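Local coordinates for ectoine hydroxylase (Sphingopyxis alaskensis, PDB 4MHR), which catalyses the iron- and 2-oxoglutarate-dependent hydroxylation of L-ectoine to 5-hydroxyectoine, a compatible solute that protects cells against osmotic stress, at residues 61-69 with 301-309. Numbering follows the deposited sequence.
Sequences FSADEVAFL and LRVERGPLV
Phe61 meets Leu308 obliquely, its ring atom CE1 lying 4.1 Å from Leu308 CD1. Ser62, the N-cap of the helix, and Glu65 exchange reciprocal bonds: Glu65 N donates to Ser62 OG (3.2 Å), and Ser62 N returns a bond to Glu65 OE1 (2.9 Å). The other carboxylate oxygen, Glu65 OE2, takes the N-H of Leu308 across the contact (2.7 Å, 157° at the hydrogen). Both oxygens accept these backbone N-H groups on their anti lone pairs, which fixes the carboxylate's rotation, and Arg118 adds a salt bridge to OE2. Replacing Glu65 by an alanine is likely to leave Ser62 N, Leu308 N and Arg118 without their carboxylate partner and to open a gap beside Leu308 CB and CG. One turn on, Phe68 has CG anti to its backbone N (chi1 178°), which swings the ring toward the tail; Val309 CB stands over one ring face, 4.1 Å from the centroid of Phe68 and 11° off the normal, a CH-pi contact. Leu69 CD2 touches Leu308 CD1 at 3.7 Å, so the CD1 methyl of Leu308 touches both Phe61 and Leu69. The geometry defines a capping box, Ser62 with Glu65, whose glutamate also holds the C-terminal tail against helix 63-78 of this cupin-fold dioxygenase.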
loop_
_atom_site.group_PDB
_atom_site.type_symbol
_atom_site.label_atom_id
_atom_site.label_comp_id
_atom_site.label_asym_id
_atom_site.label_seq_id
_atom_site.Cartn_x
_atom_site.Cartn_y
_atom_site.Cartn_z
ATOM N N PHE A 61 15.702 -7.758 5.715
ATOM C CA PHE A 61 16.444 -6.701 6.454
ATOM C C PHE A 61 17.064 -7.433 7.637
ATOM O O PHE A 61 16.440 -8.326 8.200
ATOM C CB PHE A 61 15.506 -5.606 7.004
ATOM C CG PHE A 61 14.860 -4.768 5.931
ATOM C CD1 PHE A 61 15.618 -3.889 5.184
ATOM C CD2 PHE A 61 13.505 -4.917 5.623
ATOM C CE1 PHE A 61 15.070 -3.165 4.128
ATOM C CE2 PHE A 61 12.928 -4.152 4.611
ATOM C CZ PHE A 61 13.706 -3.293 3.852
ATOM N N SER A 62 18.269 -7.049 8.024
ATOM C CA SER A 62 18.926 -7.671 9.197
ATOM C C SER A 62 18.261 -7.198 10.465
ATOM O O SER A 62 17.579 -6.197 10.428
ATOM C CB SER A 62 20.428 -7.277 9.247
ATOM O OG SER A 62 20.563 -5.914 9.600
ATOM N N ALA A 63 18.454 -7.902 11.599
ATOM C CA ALA A 63 17.958 -7.417 12.903
ATOM C C ALA A 63 18.389 -5.974 13.247
ATOM O O ALA A 63 17.582 -5.203 13.756
ATOM C CB ALA A 63 18.315 -8.363 14.051
ATOM N N ASP A 64 19.612 -5.592 12.921
ATOM C CA ASP A 64 20.076 -4.204 13.174
ATOM C C ASP A 64 19.272 -3.210 12.315
ATOM O O ASP A 64 18.839 -2.194 12.786
ATOM C CB ASP A 64 21.578 -4.064 12.831
ATOM C CG ASP A 64 22.510 -4.715 13.890
ATOM O OD1 ASP A 64 22.070 -5.020 15.006
ATOM O OD2 ASP A 64 23.694 -4.938 13.578
ATOM N N GLU A 65 19.082 -3.529 11.042
ATOM C CA GLU A 65 18.230 -2.659 10.128
ATOM C C GLU A 65 16.812 -2.467 10.621
ATOM O O GLU A 65 16.315 -1.327 10.661
ATOM C CB GLU A 65 18.219 -3.237 8.714
ATOM C CG GLU A 65 19.495 -2.890 7.958
ATOM C CD GLU A 65 19.575 -3.540 6.601
ATOM O OE1 GLU A 65 19.202 -4.707 6.500
ATOM O OE2 GLU A 65 20.035 -2.892 5.654
ATOM N N VAL A 66 16.193 -3.560 11.056
ATOM C CA VAL A 66 14.820 -3.529 11.630
ATOM C C VAL A 66 14.754 -2.658 12.873
ATOM O O VAL A 66 13.869 -1.822 12.995
ATOM C CB VAL A 66 14.264 -4.966 11.901
ATOM C CG1 VAL A 66 12.940 -4.957 12.672
ATOM C CG2 VAL A 66 14.086 -5.734 10.615
ATOM N N ALA A 67 15.667 -2.882 13.828
ATOM C CA ALA A 67 15.694 -2.083 15.086
ATOM C C ALA A 67 15.873 -0.592 14.757
ATOM O O ALA A 67 15.212 0.295 15.300
ATOM C CB ALA A 67 16.805 -2.597 16.024
ATOM N N PHE A 68 16.692 -0.313 13.763
ATOM C CA PHE A 68 16.891 1.052 13.320
ATOM C C PHE A 68 15.672 1.689 12.700
ATOM O O PHE A 68 15.395 2.873 12.922
ATOM C CB PHE A 68 17.993 1.025 12.272
ATOM C CG PHE A 68 18.315 2.364 11.653
ATOM C CD1 PHE A 68 18.916 3.374 12.409
ATOM C CD2 PHE A 68 18.205 2.556 10.278
ATOM C CE1 PHE A 68 19.303 4.584 11.824
ATOM C CE2 PHE A 68 18.612 3.760 9.678
ATOM C CZ PHE A 68 19.151 4.774 10.460
ATOM N N LEU A 69 14.955 0.945 11.856
ATOM C CA LEU A 69 13.677 1.456 11.326
ATOM C C LEU A 69 12.677 1.651 12.466
ATOM O O LEU A 69 11.922 2.612 12.459
ATOM C CB LEU A 69 13.080 0.494 10.286
ATOM C CG LEU A 69 13.897 0.261 8.994
ATOM C CD1 LEU A 69 13.198 -0.844 8.207
ATOM C CD2 LEU A 69 13.970 1.556 8.202
ATOM N N LEU A 301 12.567 7.556 -9.014
ATOM C CA LEU A 301 13.274 7.203 -7.816
ATOM C C LEU A 301 14.677 6.646 -8.135
ATOM O O LEU A 301 14.828 5.804 -8.990
ATOM C CB LEU A 301 12.445 6.177 -7.070
ATOM C CG LEU A 301 12.902 5.750 -5.704
ATOM C CD1 LEU A 301 12.880 6.915 -4.678
ATOM C CD2 LEU A 301 11.971 4.623 -5.280
ATOM N N ARG A 302 15.711 7.116 -7.447
ATOM C CA ARG A 302 17.081 6.580 -7.678
ATOM C C ARG A 302 17.251 5.470 -6.690
ATOM O O ARG A 302 16.957 5.683 -5.562
ATOM C CB ARG A 302 18.122 7.680 -7.367
ATOM C CG ARG A 302 19.562 7.273 -7.534
ATOM C CD ARG A 302 20.349 7.574 -6.271
ATOM N NE ARG A 302 21.771 7.814 -6.515
ATOM C CZ ARG A 302 22.668 6.868 -6.741
ATOM N NH1 ARG A 302 22.310 5.579 -6.759
ATOM N NH2 ARG A 302 23.937 7.204 -6.948
ATOM N N VAL A 303 17.694 4.285 -7.113
ATOM C CA VAL A 303 17.823 3.158 -6.231
ATOM C C VAL A 303 19.125 3.140 -5.439
ATOM O O VAL A 303 20.196 3.298 -6.013
ATOM C CB VAL A 303 17.699 1.836 -7.028
ATOM C CG1 VAL A 303 17.826 0.616 -6.134
ATOM C CG2 VAL A 303 16.395 1.832 -7.814
ATOM N N GLU A 304 19.053 2.822 -4.145
ATOM C CA GLU A 304 20.267 2.715 -3.311
ATOM C C GLU A 304 20.520 1.290 -2.938
ATOM O O GLU A 304 19.609 0.552 -2.664
ATOM C CB GLU A 304 20.103 3.511 -2.035
ATOM C CG GLU A 304 19.667 4.925 -2.289
ATOM C CD GLU A 304 20.860 5.800 -2.624
ATOM O OE1 GLU A 304 22.006 5.284 -2.606
ATOM O OE2 GLU A 304 20.639 6.969 -2.926
ATOM N N ARG A 305 21.778 0.892 -2.924
ATOM C CA ARG A 305 22.176 -0.463 -2.589
ATOM C C ARG A 305 23.014 -0.364 -1.297
ATOM O O ARG A 305 23.561 0.687 -0.999
ATOM C CB ARG A 305 22.902 -1.088 -3.778
ATOM C CG ARG A 305 21.987 -1.281 -4.982
ATOM C CD ARG A 305 22.644 -1.450 -6.362
ATOM N NE ARG A 305 21.677 -1.165 -7.442
ATOM C CZ ARG A 305 20.644 -1.953 -7.792
ATOM N NH1 ARG A 305 20.442 -3.105 -7.178
ATOM N NH2 ARG A 305 19.811 -1.590 -8.775
ATOM N N GLY A 306 22.986 -1.408 -0.476
ATOM C CA GLY A 306 23.701 -1.463 0.774
ATOM C C GLY A 306 22.807 -1.433 2.000
ATOM O O GLY A 306 21.601 -1.158 1.894
ATOM N N PRO A 307 23.406 -1.680 3.186
ATOM C CA PRO A 307 22.630 -1.751 4.422
ATOM C C PRO A 307 22.073 -0.386 4.759
ATOM O O PRO A 307 22.569 0.634 4.258
ATOM C CB PRO A 307 23.648 -2.220 5.472
ATOM C CG PRO A 307 24.939 -2.474 4.725
ATOM C CD PRO A 307 24.853 -1.673 3.468
ATOM N N LEU A 308 20.994 -0.369 5.523
ATOM C CA LEU A 308 20.417 0.886 5.959
ATOM C C LEU A 308 21.272 1.477 7.084
ATOM O O LEU A 308 21.128 2.622 7.403
ATOM C CB LEU A 308 19.004 0.681 6.487
ATOM C CG LEU A 308 17.992 0.129 5.511
ATOM C CD1 LEU A 308 16.684 -0.037 6.239
ATOM C CD2 LEU A 308 17.860 1.100 4.352
ATOM N N VAL A 309 22.114 0.678 7.717
ATOM C CA VAL A 309 22.930 1.172 8.823
ATOM C C VAL A 309 24.044 0.165 9.120
ATOM O O VAL A 309 23.915 -1.024 8.782
ATOM C CB VAL A 309 22.065 1.389 10.085
ATOM C CG1 VAL A 309 21.590 0.045 10.662
ATOM C CG2 VAL A 309 22.808 2.237 11.127
#